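Local coordinates for protein CCMAN5 (PDB 2XSG) that probably hydrolyses alpha-mannosidic linkages as a calcium-binding bacterial mannosidase of glycoside hydrolase family 92, at residues V459-D473 with E480-I492. Sequence-based numbering, arbitrary orientation.
Sequences VQRGYDQYGLSVIAD and EAETLREQASWPI
Leu-484 drops into a hole formed by Gln-465, Leu-468, Ser-469 and Ala-472, a knobs-into-holes contact within an antiparallel helical hairpin of the GH92 catalytic domain. The two axes come within 7.7 Å at a crossing angle of -154°. Leu-484 straddles the groove: CD1 lies 3.9 Å from CB of Leu-468, while CD2 rests against CB and CG of Gln-465. Tyr-431 of helix 427-438 also packs on this leucine.

Gln-465 sets CG anti to its carbonyl carbon (chi1 -69°) and runs extended across the interface, which brings its amide up against CB of Gln-487. Its NE2 donates to OE1 of Gln-487 at 2.8 Å, reaching that oxygen from above the carbonyl plane, with the two amides turned 64° apart. OE1 of Gln-465 accepts a hydrogen bond from a water that also donates to the backbone O of Gln-487, so both ends of the amide are tied to the same residue. With an alanine here, OE1 of Gln-487 and the bridging water would probably each lose a partner, and CD2 of Leu-484 part of its packing.

Gly-462 lets the helices close up, since a CB at this position would run into CG of Pro-491: its O meets CB of Ala-488 at 3.4 Å, and its CA lies against that same CG. Ala-472 and Ala-481 make another small-residue contact, CB to CB at 3.9 Å. Beyond them, Arg-485 bends at chi3 and offers NH1 edge-on to Asp-473, in a salt bridge with guanidinium and carboxylate nearly coplanar. NH1 meets OD2 of Asp-473 on its syn side at 2.8 Å, while a water links NH2 to OD1.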
ATOM      1  N   VAL A 459      -5.361 -18.035  14.583  1.00  4.17           N
ATOM      2  CA  VAL A 459      -6.375 -17.302  13.812  1.00  3.77           C
ATOM      3  C   VAL A 459      -5.892 -17.003  12.393  1.00  3.97           C
ATOM      4  O   VAL A 459      -6.681 -16.995  11.449  1.00  3.70           O
ATOM      5  CB  VAL A 459      -6.868 -15.971  14.498  1.00  3.56           C
ATOM      6  CG1 VAL A 459      -7.640 -16.243  15.796  1.00  3.40           C
ATOM      7  CG2 VAL A 459      -5.713 -15.036  14.750  1.00  3.81           C
ATOM      8  N   GLN A 460      -4.590 -16.760  12.242  1.00  4.34           N
ATOM      9  CA  GLN A 460      -4.023 -16.466  10.931  1.00  3.69           C
ATOM     10  C   GLN A 460      -4.083 -17.652   9.989  1.00  3.34           C
ATOM     11  O   GLN A 460      -4.484 -17.500   8.851  1.00  2.63           O
ATOM     12  CB  GLN A 460      -2.589 -15.940  11.060  1.00  4.61           C
ATOM     13  CG  GLN A 460      -2.569 -14.462  11.484  1.00  5.77           C
ATOM     14  CD  GLN A 460      -1.169 -13.925  11.590  1.00  9.82           C
ATOM     15  OE1 GLN A 460      -0.543 -13.625  10.586  1.00 13.93           O
ATOM     16  NE2 GLN A 460      -0.666 -13.803  12.809  1.00 11.12           N
ATOM     17  N   ARG A 461      -3.691 -18.834  10.473  1.00  2.99           N
ATOM     18  CA  ARG A 461      -3.787 -20.048   9.690  1.00  3.05           C
ATOM     19  C   ARG A 461      -5.255 -20.348   9.357  1.00  2.66           C
ATOM     20  O   ARG A 461      -5.567 -20.883   8.287  1.00  3.31           O
ATOM     21  CB  ARG A 461      -3.137 -21.232  10.432  1.00  2.58           C
ATOM     22  CG  ARG A 461      -3.256 -22.585   9.730  1.00  3.25           C
ATOM     23  CD  ARG A 461      -2.157 -23.536  10.167  1.00  2.23           C
ATOM     24  NE  ARG A 461      -0.856 -23.076   9.676  1.00  4.28           N
ATOM     25  CZ  ARG A 461       0.323 -23.402  10.196  1.00  6.43           C
ATOM     26  NH1 ARG A 461       0.406 -24.227  11.235  1.00  9.05           N
ATOM     27  NH2 ARG A 461       1.433 -22.900   9.671  1.00  5.52           N
ATOM     28  N   GLY A 462      -6.143 -20.015  10.279  1.00  2.37           N
ATOM     29  CA  GLY A 462      -7.566 -20.235  10.067  1.00  2.45           C
ATOM     30  C   GLY A 462      -8.028 -19.505   8.822  1.00  2.86           C
ATOM     31  O   GLY A 462      -8.675 -20.096   7.955  1.00  2.81           O
ATOM     32  N   TYR A 463      -7.680 -18.221   8.721  1.00  2.90           N
ATOM     33  CA  TYR A 463      -8.052 -17.432   7.552  1.00  3.51           C
ATOM     34  C   TYR A 463      -7.325 -17.932   6.276  1.00  3.44           C
ATOM     35  O   TYR A 463      -7.931 -18.022   5.211  1.00  3.29           O
ATOM     36  CB  TYR A 463      -7.780 -15.948   7.803  1.00  3.62           C
ATOM     37  CG  TYR A 463      -8.731 -14.993   7.111  1.00  5.13           C
ATOM     38  CD1 TYR A 463      -9.316 -15.310   5.876  1.00  4.24           C
ATOM     39  CD2 TYR A 463      -9.033 -13.755   7.677  1.00  5.26           C
ATOM     40  CE1 TYR A 463     -10.192 -14.434   5.237  1.00  5.19           C
ATOM     41  CE2 TYR A 463      -9.908 -12.856   7.026  1.00  5.10           C
ATOM     42  CZ  TYR A 463     -10.478 -13.209   5.806  1.00  5.40           C
ATOM     43  OH  TYR A 463     -11.343 -12.346   5.153  1.00  5.59           O
ATOM     44  N   ASP A 464      -6.041 -18.264   6.394  1.00  3.17           N
ATOM     45  CA  ASP A 464      -5.291 -18.841   5.273  1.00  3.80           C
ATOM     46  C   ASP A 464      -5.940 -20.097   4.740  1.00  4.30           C
ATOM     47  O   ASP A 464      -6.033 -20.272   3.521  1.00  4.40           O
ATOM     48  CB  ASP A 464      -3.864 -19.184   5.688  1.00  3.56           C
ATOM     49  CG  ASP A 464      -2.958 -17.970   5.720  1.00  3.37           C
ATOM     50  OD1 ASP A 464      -3.284 -16.946   5.066  1.00  4.44           O
ATOM     51  OD2 ASP A 464      -1.918 -18.048   6.394  1.00  2.88           O
ATOM     52  N   GLN A 465      -6.376 -20.967   5.658  1.00  4.60           N
ATOM     53  CA  GLN A 465      -6.992 -22.239   5.289  1.00  4.82           C
ATOM     54  C   GLN A 465      -8.375 -22.058   4.675  1.00  5.13           C
ATOM     55  O   GLN A 465      -8.722 -22.758   3.697  1.00  4.82           O
ATOM     56  CB  GLN A 465      -7.032 -23.203   6.473  1.00  4.94           C
ATOM     57  CG  GLN A 465      -5.669 -23.729   6.901  1.00  4.34           C
ATOM     58  CD  GLN A 465      -5.772 -24.631   8.124  1.00  4.31           C
ATOM     59  OE1 GLN A 465      -6.544 -24.353   9.030  1.00  6.07           O
ATOM     60  NE2 GLN A 465      -5.013 -25.728   8.137  1.00  4.88           N
ATOM     61  N   TYR A 466      -9.154 -21.116   5.207  1.00  4.56           N
ATOM     62  CA  TYR A 466     -10.374 -20.727   4.511  1.00  5.23           C
ATOM     63  C   TYR A 466     -10.062 -20.367   3.040  1.00  5.70           C
ATOM     64  O   TYR A 466     -10.722 -20.851   2.126  1.00  5.66           O
ATOM     65  CB  TYR A 466     -11.152 -19.574   5.207  1.00  5.17           C
ATOM     66  CG  TYR A 466     -12.189 -18.983   4.267  1.00  4.69           C
ATOM     67  CD1 TYR A 466     -13.364 -19.679   3.961  1.00  5.84           C
ATOM     68  CD2 TYR A 466     -11.951 -17.766   3.616  1.00  4.84           C
ATOM     69  CE1 TYR A 466     -14.295 -19.158   3.044  1.00  6.64           C
ATOM     70  CE2 TYR A 466     -12.864 -17.239   2.710  1.00  5.71           C
ATOM     71  CZ  TYR A 466     -14.030 -17.935   2.427  1.00  5.78           C
ATOM     72  OH  TYR A 466     -14.925 -17.407   1.534  1.00  5.57           O
ATOM     73  N   GLY A 467      -9.059 -19.514   2.816  1.00  6.11           N
ATOM     74  CA  GLY A 467      -8.702 -19.088   1.455  1.00  5.67           C
ATOM     75  C   GLY A 467      -8.246 -20.235   0.564  1.00  5.80           C
ATOM     76  O   GLY A 467      -8.679 -20.367  -0.578  1.00  5.14           O
ATOM     77  N   LEU A 468      -7.366 -21.069   1.096  1.00  5.60           N
ATOM     78  CA  LEU A 468      -6.933 -22.264   0.396  1.00  6.17           C
ATOM     79  C   LEU A 468      -8.123 -23.164   0.043  1.00  5.83           C
ATOM     80  O   LEU A 468      -8.165 -23.760  -1.056  1.00  5.22           O
ATOM     81  CB  LEU A 468      -5.946 -23.010   1.265  1.00  5.68           C
ATOM     82  CG  LEU A 468      -4.623 -23.544   0.758  1.00  8.29           C
ATOM     83  CD1 LEU A 468      -3.914 -22.634  -0.229  1.00  5.86           C
ATOM     84  CD2 LEU A 468      -3.757 -23.794   2.008  1.00  8.26           C
ATOM     85  N   SER A 469      -9.093 -23.243   0.950  1.00  5.36           N
ATOM     86  CA  SER A 469     -10.270 -24.087   0.712  1.00  5.97           C
ATOM     87  C   SER A 469     -11.040 -23.668  -0.552  1.00  6.36           C
ATOM     88  O   SER A 469     -11.488 -24.516  -1.321  1.00  6.98           O
ATOM     89  CB  SER A 469     -11.186 -24.121   1.944  1.00  5.40           C
ATOM     90  OG  SER A 469     -12.087 -23.041   1.942  1.00  4.47           O
ATOM     91  N   VAL A 470     -11.186 -22.358  -0.757  1.00  6.56           N
ATOM     92  CA  VAL A 470     -11.818 -21.802  -1.963  1.00  6.48           C
ATOM     93  C   VAL A 470     -11.023 -22.197  -3.215  1.00  6.75           C
ATOM     94  O   VAL A 470     -11.592 -22.668  -4.209  1.00  6.91           O
ATOM     95  CB  VAL A 470     -11.966 -20.265  -1.839  1.00  6.55           C
ATOM     96  CG1 VAL A 470     -12.439 -19.631  -3.146  1.00  6.93           C
ATOM     97  CG2 VAL A 470     -12.924 -19.901  -0.691  1.00  6.33           C
ATOM     98  N   ILE A 471      -9.699 -22.036  -3.159  1.00  6.59           N
ATOM     99  CA  ILE A 471      -8.822 -22.462  -4.259  1.00  6.17           C
ATOM    100  C   ILE A 471      -8.884 -23.980  -4.493  1.00  6.52           C
ATOM    101  O   ILE A 471      -8.865 -24.449  -5.648  1.00  5.52           O
ATOM    102  CB  ILE A 471      -7.352 -22.026  -4.027  1.00  6.03           C
ATOM    103  CG1 ILE A 471      -7.267 -20.517  -3.733  1.00  6.78           C
ATOM    104  CG2 ILE A 471      -6.475 -22.409  -5.227  1.00  6.73           C
ATOM    105  CD1 ILE A 471      -5.898 -20.040  -3.139  1.00  6.48           C
ATOM    106  N   ALA A 472      -8.957 -24.749  -3.414  1.00  6.42           N
ATOM    107  CA  ALA A 472      -9.030 -26.217  -3.558  1.00  8.07           C
ATOM    108  C   ALA A 472     -10.282 -26.663  -4.340  1.00  8.47           C
ATOM    109  O   ALA A 472     -10.187 -27.496  -5.254  1.00  9.44           O
ATOM    110  CB  ALA A 472      -8.945 -26.913  -2.180  1.00  7.57           C
ATOM    111  N   ASP A 473     -11.440 -26.094  -3.991  1.00  9.56           N
ATOM    112  CA  ASP A 473     -12.723 -26.405  -4.650  1.00 10.08           C
ATOM    113  C   ASP A 473     -12.693 -25.985  -6.125  1.00 10.54           C
ATOM    114  O   ASP A 473     -13.277 -26.641  -6.982  1.00 10.49           O
ATOM    115  CB  ASP A 473     -13.890 -25.696  -3.938  1.00  9.95           C
ATOM    116  CG  ASP A 473     -14.496 -26.527  -2.808  1.00  9.65           C
ATOM    117  OD1 ASP A 473     -14.485 -27.774  -2.891  1.00  8.12           O
ATOM    118  OD2 ASP A 473     -14.999 -25.929  -1.827  1.00  8.02           O
ATOM    119  N   GLU A 480      -9.831 -32.235  -0.122  1.00 16.86           N
ATOM    120  CA  GLU A 480      -8.906 -31.257   0.464  1.00 16.33           C
ATOM    121  C   GLU A 480      -9.617 -30.005   0.985  1.00 15.31           C
ATOM    122  O   GLU A 480      -9.337 -29.545   2.083  1.00 14.37           O
ATOM    123  CB  GLU A 480      -7.847 -30.849  -0.549  1.00 16.44           C
ATOM    124  CG  GLU A 480      -6.713 -31.813  -0.610  1.00 19.82           C
ATOM    125  CD  GLU A 480      -5.594 -31.333  -1.492  1.00 24.14           C
ATOM    126  OE1 GLU A 480      -4.975 -30.292  -1.157  1.00 24.11           O
ATOM    127  OE2 GLU A 480      -5.322 -32.018  -2.510  1.00 26.21           O
ATOM    128  N   ALA A 481     -10.549 -29.485   0.190  1.00 14.39           N
ATOM    129  CA  ALA A 481     -11.341 -28.338   0.578  1.00 13.75           C
ATOM    130  C   ALA A 481     -12.113 -28.554   1.888  1.00 13.74           C
ATOM    131  O   ALA A 481     -12.167 -27.647   2.728  1.00 12.85           O
ATOM    132  CB  ALA A 481     -12.275 -27.945  -0.541  1.00 13.44           C
ATOM    133  N   GLU A 482     -12.714 -29.736   2.051  1.00 13.51           N
ATOM    134  CA  GLU A 482     -13.476 -30.076   3.269  1.00 14.63           C
ATOM    135  C   GLU A 482     -12.587 -30.081   4.508  1.00 13.74           C
ATOM    136  O   GLU A 482     -12.967 -29.580   5.562  1.00 14.13           O
ATOM    137  CB  GLU A 482     -14.096 -31.476   3.163  1.00 15.12           C
ATOM    138  CG  GLU A 482     -14.699 -31.835   1.828  1.00 19.37           C
ATOM    139  CD  GLU A 482     -16.191 -31.935   1.894  1.00 25.01           C
ATOM    140  OE1 GLU A 482     -16.783 -31.261   2.775  1.00 28.78           O
ATOM    141  OE2 GLU A 482     -16.766 -32.692   1.072  1.00 24.55           O
ATOM    142  N   THR A 483     -11.426 -30.717   4.381  1.00 13.55           N
ATOM    143  CA  THR A 483     -10.452 -30.797   5.463  1.00 12.95           C
ATOM    144  C   THR A 483     -10.003 -29.395   5.846  1.00 12.65           C
ATOM    145  O   THR A 483      -9.943 -29.063   7.028  1.00 12.25           O
ATOM    146  CB  THR A 483      -9.233 -31.669   5.087  1.00 13.07           C
ATOM    147  OG1 THR A 483      -9.685 -32.973   4.703  1.00 12.45           O
ATOM    148  CG2 THR A 483      -8.285 -31.826   6.287  1.00 13.70           C
ATOM    149  N   LEU A 484      -9.714 -28.573   4.836  1.00 12.28           N
ATOM    150  CA  LEU A 484      -9.305 -27.178   5.060  1.00 11.73           C
ATOM    151  C   LEU A 484     -10.366 -26.367   5.820  1.00 11.41           C
ATOM    152  O   LEU A 484     -10.052 -25.699   6.809  1.00 10.97           O
ATOM    153  CB  LEU A 484      -8.886 -26.509   3.733  1.00 11.62           C
ATOM    154  CG  LEU A 484      -7.480 -26.924   3.271  1.00 11.35           C
ATOM    155  CD1 LEU A 484      -7.270 -26.691   1.793  1.00 10.08           C
ATOM    156  CD2 LEU A 484      -6.401 -26.217   4.128  1.00  9.74           C
ATOM    157  N   ARG A 485     -11.618 -26.452   5.380  1.00 11.08           N
ATOM    158  CA  ARG A 485     -12.727 -25.785   6.071  1.00 11.05           C
ATOM    159  C   ARG A 485     -12.903 -26.258   7.519  1.00 10.97           C
ATOM    160  O   ARG A 485     -13.178 -25.451   8.413  1.00 11.15           O
ATOM    161  CB  ARG A 485     -14.025 -25.998   5.303  1.00 11.49           C
ATOM    162  CG  ARG A 485     -14.144 -25.151   4.054  1.00 10.94           C
ATOM    163  CD  ARG A 485     -15.576 -25.143   3.607  1.00 10.42           C
ATOM    164  NE  ARG A 485     -15.951 -26.446   3.092  1.00 11.99           N
ATOM    165  CZ  ARG A 485     -15.778 -26.811   1.832  1.00 12.97           C
ATOM    166  NH1 ARG A 485     -15.227 -25.964   0.967  1.00 14.10           N
ATOM    167  NH2 ARG A 485     -16.134 -28.024   1.441  1.00 12.95           N
ATOM    168  N   GLU A 486     -12.733 -27.561   7.742  1.00 10.70           N
ATOM    169  CA  GLU A 486     -12.747 -28.124   9.085  1.00 10.61           C
ATOM    170  C   GLU A 486     -11.648 -27.472   9.939  1.00  9.86           C
ATOM    171  O   GLU A 486     -11.931 -26.926  10.999  1.00  9.37           O
ATOM    172  CB  GLU A 486     -12.582 -29.655   9.058  1.00 10.95           C
ATOM    173  CG  GLU A 486     -12.281 -30.311  10.444  1.00 12.80           C
ATOM    174  CD  GLU A 486     -13.394 -30.123  11.494  1.00 16.31           C
ATOM    175  OE1 GLU A 486     -14.572 -29.926  11.131  1.00 16.55           O
ATOM    176  OE2 GLU A 486     -13.088 -30.203  12.705  1.00 19.20           O
ATOM    177  N   GLN A 487     -10.406 -27.518   9.458  1.00  9.17           N
ATOM    178  CA  GLN A 487      -9.295 -26.895  10.190  1.00  8.60           C
ATOM    179  C   GLN A 487      -9.470 -25.396  10.421  1.00  7.59           C
ATOM    180  O   GLN A 487      -9.122 -24.882  11.485  1.00  7.41           O
ATOM    181  CB  GLN A 487      -7.954 -27.232   9.540  1.00  8.42           C
ATOM    182  CG  GLN A 487      -7.621 -28.704   9.708  1.00  8.18           C
ATOM    183  CD  GLN A 487      -6.190 -29.040   9.371  1.00  9.83           C
ATOM    184  OE1 GLN A 487      -5.297 -28.180   9.424  1.00  9.31           O
ATOM    185  NE2 GLN A 487      -5.956 -30.300   9.017  1.00  7.55           N
ATOM    186  N   ALA A 488     -10.059 -24.716   9.443  1.00  7.06           N
ATOM    187  CA  ALA A 488     -10.326 -23.277   9.539  1.00  6.52           C
ATOM    188  C   ALA A 488     -11.353 -22.920  10.611  1.00  6.45           C
ATOM    189  O   ALA A 488     -11.382 -21.793  11.070  1.00  6.02           O
ATOM    190  CB  ALA A 488     -10.764 -22.714   8.192  1.00  6.51           C
ATOM    191  N   SER A 489     -12.182 -23.878  11.011  1.00  6.52           N
ATOM    192  CA  SER A 489     -13.144 -23.656  12.085  1.00  7.12           C
ATOM    193  C   SER A 489     -12.472 -23.705  13.471  1.00  7.32           C
ATOM    194  O   SER A 489     -12.992 -23.128  14.432  1.00  7.70           O
ATOM    195  CB  SER A 489     -14.304 -24.666  11.999  1.00  7.46           C
ATOM    196  OG  SER A 489     -13.883 -25.956  12.437  1.00  8.49           O
ATOM    197  N   TRP A 490     -11.306 -24.354  13.551  1.00  7.67           N
ATOM    198  CA  TRP A 490     -10.638 -24.646  14.840  1.00  7.33           C
ATOM    199  C   TRP A 490     -10.286 -23.421  15.725  1.00  7.02           C
ATOM    200  O   TRP A 490     -10.534 -23.445  16.948  1.00  6.23           O
ATOM    201  CB  TRP A 490      -9.397 -25.540  14.644  1.00  7.25           C
ATOM    202  CG  TRP A 490      -9.642 -26.989  14.173  1.00  8.09           C
ATOM    203  CD1 TRP A 490     -10.844 -27.658  14.109  1.00  7.43           C
ATOM    204  CD2 TRP A 490      -8.640 -27.938  13.751  1.00  6.01           C
ATOM    205  NE1 TRP A 490     -10.644 -28.934  13.645  1.00  6.54           N
ATOM    206  CE2 TRP A 490      -9.306 -29.133  13.427  1.00  6.72           C
ATOM    207  CE3 TRP A 490      -7.248 -27.881  13.610  1.00  5.55           C
ATOM    208  CZ2 TRP A 490      -8.629 -30.267  12.964  1.00  6.71           C
ATOM    209  CZ3 TRP A 490      -6.579 -28.992  13.157  1.00  7.02           C
ATOM    210  CH2 TRP A 490      -7.266 -30.178  12.840  1.00  8.13           C
ATOM    211  N   PRO A 491      -9.701 -22.351  15.125  1.00  6.98           N
ATOM    212  CA  PRO A 491      -9.296 -21.226  15.972  1.00  6.73           C
ATOM    213  C   PRO A 491     -10.480 -20.620  16.725  1.00  7.16           C
ATOM    214  O   PRO A 491     -10.371 -20.365  17.924  1.00  6.21           O
ATOM    215  CB  PRO A 491      -8.724 -20.216  14.980  1.00  6.93           C
ATOM    216  CG  PRO A 491      -8.346 -21.009  13.799  1.00  6.75           C
ATOM    217  CD  PRO A 491      -9.287 -22.160  13.726  1.00  6.18           C
ATOM    218  N   ILE A 492     -11.600 -20.416  16.030  1.00  7.43           N
ATOM    219  CA  ILE A 492     -12.817 -19.896  16.677  1.00  8.58           C
ATOM    220  C   ILE A 492     -13.329 -20.827  17.789  1.00  9.14           C
ATOM    221  O   ILE A 492     -13.594 -20.387  18.902  1.00  9.55           O
ATOM    222  CB  ILE A 492     -13.944 -19.585  15.661  1.00  8.52           C
ATOM    223  CG1 ILE A 492     -13.600 -18.337  14.832  1.00  9.78           C
ATOM    224  CG2 ILE A 492     -15.276 -19.343  16.374  1.00  8.03           C
ATOM    225  CD1 ILE A 492     -14.353 -18.267  13.516  1.00 10.77           C
TER
HETATM  226  O   HOH W   1      -7.012 -23.184  11.195  1.00  2.00           O
HETATM  227  O   HOH W   2     -14.635 -23.301   0.955  1.00 12.57           O
HETATM  228  O   HOH W   3     -15.448 -29.245  -0.930  1.00 16.84           O